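Local coordinates for glucose-6-phosphate isomerase like protein (Thermus thermophilus, PDB 1WIW) that probably binds phosphosugars and may interconvert glucose-6-phosphate or mannose-6-phosphate with fructose-6-phosphate, at residues L115-L118 / L119-G123; P196-L199 / E200-V204. One frame throughout, in Å; residues are numbered along the deposited sequence.

Contact 1: residues L115-L118 / L119-G123; sequences LRFL and LLATG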
loop_
_atom_site.group_PDB
_atom_site.type_symbol
_atom_site.label_atom_id
_atom_site.label_comp_id
_atom_site.label_asym_id
_atom_site.label_seq_id
_atom_site.Cartn_x
_atom_site.Cartn_y
_atom_site.Cartn_z
ATOM N N LEU B 115 -2.432 19.500 3.714
ATOM C CA LEU B 115 -3.148 19.245 4.965
ATOM C C LEU B 115 -3.458 20.539 5.710
ATOM O O LEU B 115 -4.575 20.732 6.196
ATOM C CB LEU B 115 -2.335 18.317 5.876
ATOM C CG LEU B 115 -2.975 18.040 7.248
ATOM C CD1 LEU B 115 -4.325 17.355 7.081
ATOM C CD2 LEU B 115 -2.050 17.184 8.070
ATOM N N ARG B 116 -2.463 21.418 5.794
ATOM C CA ARG B 116 -2.625 22.703 6.465
ATOM C C ARG B 116 -3.789 23.474 5.843
ATOM O O ARG B 116 -4.618 24.050 6.549
ATOM C CB ARG B 116 -1.328 23.513 6.357
ATOM C CG ARG B 116 -1.405 24.948 6.891
ATOM C CD ARG B 116 -0.001 25.479 7.181
ATOM N NE ARG B 116 0.016 26.883 7.589
ATOM C CZ ARG B 116 -0.015 27.908 6.741
ATOM N NH1 ARG B 116 0.005 29.159 7.199
ATOM N NH2 ARG B 116 -0.060 27.683 5.431
ATOM N N PHE B 117 -3.858 23.470 4.518
ATOM C CA PHE B 117 -4.934 24.166 3.826
ATOM C C PHE B 117 -6.286 23.564 4.190
ATOM O O PHE B 117 -7.221 24.296 4.518
ATOM C CB PHE B 117 -4.723 24.109 2.310
ATOM C CG PHE B 117 -5.816 24.780 1.521
ATOM C CD1 PHE B 117 -6.897 24.046 1.037
ATOM C CD2 PHE B 117 -5.773 26.152 1.276
ATOM C CE1 PHE B 117 -7.920 24.670 0.315
ATOM C CE2 PHE B 117 -6.791 26.786 0.559
ATOM C CZ PHE B 117 -7.864 26.044 0.076
ATOM N N LEU B 118 -6.390 22.237 4.142
ATOM C CA LEU B 118 -7.645 21.558 4.477
ATOM C C LEU B 118 -8.097 21.822 5.908
ATOM O O LEU B 118 -9.277 22.065 6.154
ATOM C CB LEU B 118 -7.532 20.045 4.261
ATOM C CG LEU B 118 -7.536 19.534 2.819
ATOM C CD1 LEU B 118 -7.559 18.011 2.806
ATOM C CD2 LEU B 118 -8.761 20.072 2.094
ATOM N N LEU B 119 -7.170 21.778 6.858
ATOM C CA LEU B 119 -7.540 22.024 8.245
ATOM C C LEU B 119 -8.049 23.455 8.416
ATOM O O LEU B 119 -9.041 23.688 9.105
ATOM C CB LEU B 119 -6.350 21.765 9.178
ATOM C CG LEU B 119 -5.826 20.323 9.223
ATOM C CD1 LEU B 119 -4.735 20.206 10.280
ATOM C CD2 LEU B 119 -6.967 19.365 9.542
ATOM N N LEU B 120 -7.375 24.409 7.781
ATOM C CA LEU B 120 -7.778 25.810 7.869
ATOM C C LEU B 120 -9.072 26.074 7.103
ATOM O O LEU B 120 -9.818 27.004 7.426
ATOM C CB LEU B 120 -6.674 26.718 7.323
ATOM C CG LEU B 120 -5.390 26.831 8.145
ATOM C CD1 LEU B 120 -4.353 27.624 7.375
ATOM C CD2 LEU B 120 -5.693 27.508 9.466
ATOM N N ALA B 121 -9.332 25.254 6.089
ATOM C CA ALA B 121 -10.531 25.404 5.275
ATOM C C ALA B 121 -11.753 24.760 5.925
ATOM O O ALA B 121 -12.891 25.085 5.581
ATOM C CB ALA B 121 -10.302 24.789 3.896
ATOM N N THR B 122 -11.519 23.850 6.862
ATOM C CA THR B 122 -12.617 23.152 7.524
ATOM C C THR B 122 -12.780 23.492 9.006
ATOM O O THR B 122 -13.330 22.704 9.771
ATOM C CB THR B 122 -12.452 21.622 7.374
ATOM O OG1 THR B 122 -11.178 21.227 7.890
ATOM C CG2 THR B 122 -12.549 21.213 5.904
ATOM N N GLY B 123 -12.290 24.662 9.405
ATOM C CA GLY B 123 -12.418 25.091 10.789
ATOM C C GLY B 123 -11.629 24.322 11.833
ATOM O O GLY B 123 -12.012 24.295 13.003
#
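The Arg116 guanidinium has Leu120 CD1 over one face, and the Phe117 ring meets Ala121 CB obliquely, Phe117 CE1 to Ala121 CB 4.3 Å. The Arg116 chain runs extended from CG to NE, and its CG lies 4.0 Å from Leu120 CD1. Its NH2 is hydrogen-bonded to the carbonyl of Gly28. Beside this pair around the helix, Leu115 and Leu119 cross at a slant, with CD1 of Leu115 4.0 Å from CG of Leu119.

These pairs ride on the last turns of a helix. Leu119 N bonds to Leu115 O at 2.9 Å, and Leu120 N and Ala121 N continue the i to i+4 pattern. Thr122 leaves helical geometry. Its chi1 of 56° sets OG1 between the backbone N and the carbonyl carbon and turns it back to Leu118 O, 2.7 Å away. The hydroxyl makes the short bond at this C-terminal end; Ala121 N and Thr122 N add only weak ones to the same carbonyl.

The helix 110-121 is covered on several sides. Leu118 and Ala121 pack on strand 64-70 through Phe66. Arg116, Leu119 and Leu120 meet Leu128 of helix 125-139. Leu115 reaches Leu252 and Met256 of helix 251-272.

Contact 2: residues P196-L199 / E200-V204; sequences PSAL and EFFLV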
loop_
_atom_site.group_PDB
_atom_site.type_symbol
_atom_site.label_atom_id
_atom_site.label_comp_id
_atom_site.label_asym_id
_atom_site.label_seq_id
_atom_site.Cartn_x
_atom_site.Cartn_y
_atom_site.Cartn_z
ATOM N N PRO B 196 -1.986 -5.314 4.071
ATOM C CA PRO B 196 -2.998 -5.042 5.094
ATOM C C PRO B 196 -2.843 -5.920 6.337
ATOM O O PRO B 196 -2.887 -5.415 7.456
ATOM C CB PRO B 196 -4.294 -5.294 4.350
ATOM C CG PRO B 196 -3.977 -4.727 2.997
ATOM C CD PRO B 196 -2.585 -5.266 2.722
ATOM N N SER B 197 -2.681 -7.229 6.139
ATOM C CA SER B 197 -2.485 -8.156 7.254
ATOM C C SER B 197 -0.989 -8.144 7.528
ATOM O O SER B 197 -0.273 -9.082 7.173
ATOM C CB SER B 197 -2.924 -9.579 6.877
ATOM O OG SER B 197 -4.310 -9.644 6.591
ATOM N N ALA B 198 -0.525 -7.070 8.159
ATOM C CA ALA B 198 0.893 -6.894 8.438
ATOM C C ALA B 198 1.569 -7.924 9.341
ATOM O O ALA B 198 2.622 -8.456 8.992
ATOM C CB ALA B 198 1.131 -5.493 8.990
ATOM N N LEU B 199 0.982 -8.207 10.497
ATOM C CA LEU B 199 1.601 -9.148 11.424
ATOM C C LEU B 199 1.742 -10.562 10.849
ATOM O O LEU B 199 2.753 -11.224 11.067
ATOM C CB LEU B 199 0.824 -9.172 12.747
ATOM C CG LEU B 199 0.691 -7.804 13.434
ATOM C CD1 LEU B 199 -0.006 -7.965 14.776
ATOM C CD2 LEU B 199 2.068 -7.179 13.631
ATOM N N GLU B 200 0.737 -11.021 10.114
ATOM C CA GLU B 200 0.801 -12.350 9.506
ATOM C C GLU B 200 1.983 -12.364 8.535
ATOM O O GLU B 200 2.727 -13.341 8.450
ATOM C CB GLU B 200 -0.501 -12.654 8.753
ATOM C CG GLU B 200 -1.739 -12.686 9.643
ATOM C CD GLU B 200 -1.826 -13.939 10.498
ATOM O OE1 GLU B 200 -0.802 -14.643 10.638
ATOM O OE2 GLU B 200 -2.921 -14.215 11.038
ATOM N N PHE B 201 2.138 -11.259 7.812
ATOM C CA PHE B 201 3.208 -11.086 6.843
ATOM C C PHE B 201 4.577 -11.222 7.522
ATOM O O PHE B 201 5.467 -11.927 7.026
ATOM C CB PHE B 201 3.065 -9.702 6.199
ATOM C CG PHE B 201 4.182 -9.335 5.265
ATOM C CD1 PHE B 201 4.262 -9.895 3.995
ATOM C CD2 PHE B 201 5.141 -8.404 5.648
ATOM C CE1 PHE B 201 5.282 -9.531 3.116
ATOM C CE2 PHE B 201 6.166 -8.033 4.777
ATOM C CZ PHE B 201 6.234 -8.600 3.508
ATOM N N PHE B 202 4.738 -10.552 8.659
ATOM C CA PHE B 202 5.997 -10.595 9.396
ATOM C C PHE B 202 6.347 -12.020 9.829
ATOM O O PHE B 202 7.510 -12.406 9.830
ATOM C CB PHE B 202 5.912 -9.698 10.632
ATOM C CG PHE B 202 5.667 -8.243 10.322
ATOM C CD1 PHE B 202 5.097 -7.409 11.278
ATOM C CD2 PHE B 202 6.026 -7.701 9.088
ATOM C CE1 PHE B 202 4.886 -6.050 11.015
ATOM C CE2 PHE B 202 5.820 -6.345 8.813
ATOM C CZ PHE B 202 5.248 -5.517 9.781
ATOM N N LEU B 203 5.325 -12.788 10.192
ATOM C CA LEU B 203 5.489 -14.163 10.656
ATOM C C LEU B 203 5.920 -15.183 9.613
ATOM O O LEU B 203 6.779 -16.017 9.887
ATOM C CB LEU B 203 4.188 -14.658 11.291
ATOM C CG LEU B 203 3.805 -14.144 12.677
ATOM C CD1 LEU B 203 2.363 -14.508 12.978
ATOM C CD2 LEU B 203 4.742 -14.746 13.722
ATOM N N VAL B 204 5.338 -15.123 8.420
ATOM C CA VAL B 204 5.658 -16.107 7.387
ATOM C C VAL B 204 6.503 -15.655 6.202
ATOM O O VAL B 204 7.244 -16.455 5.628
ATOM C CB VAL B 204 4.363 -16.741 6.827
ATOM C CG1 VAL B 204 3.660 -17.539 7.916
ATOM C CG2 VAL B 204 3.441 -15.658 6.298
#
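Phe202 N donates to Ala198 O at 3.0 Å, with the donor in the carbonyl plane. The same oxygen sits over one face of the Phe202 ring, 3.3 Å from Phe202 CG and offset toward the rim. The ring lies back over the first turn because CG is anti to the carbonyl carbon (chi1 -61°). At its far end Phe202 CZ reaches Ala198 CB at 4.2 Å. Leu199 CD2 approaches the ring obliquely, 3.8 Å from Phe202 CD1. The Phe202 ring also meets Tyr168 edge-to-face.

Leu203 N donates to Leu199 O at 3.1 Å. Phe201 N donates to Ser197 O at 3.3 Å, a weak bond. Ser197 holds the N-cap position and is the centre of an inverse gamma turn, in which Ala198 N bonds weakly to Pro196 O. Pro196 O has a second donor in Arg173 NH2.

The Ser197 side chain makes no capping bond. Its OG is hydrogen-bonded instead to Tyr72 O of the second subunit, and weakly to Glu76 OE2 there. Glu200 bends at chi2 (-75°), and its OE2 accepts Leu74 N of the second subunit.

Ala198, Leu199 and Phe202 turn apolar groups onto strand 164-168 or helix 225-234 of their own chain. Ser197 OG and Glu200 OE2 bond to the second subunit, and Phe201 and Leu203 pack on Ala184 and Leu74 of that subunit. This first turn of helix 198-204 therefore belongs to the dimer interface as well as to the C-terminal SIS domain.

From the N terminus, the chain reaches contact 1 at the end of helix 110-121, in the N-terminal SIS domain. It then passes through helix 125-139 and enters the C-terminal SIS domain. Contact 2 follows at the start of helix 198-204. Each contact lies within one continuous stretch and closes a helical turn, not a long loop. They stand in series, neither nested nor crossed. The centres of contact 1 and contact 2 are about 35 Å apart, and the nearest atoms of the two contacts about 22 Å. Contact 1 joins the parallel sheet of strand 64-70 to helices 125-139 and 251-272. Contact 2 joins the sheet of strand 164-168 to helix 225-234 and to the second subunit.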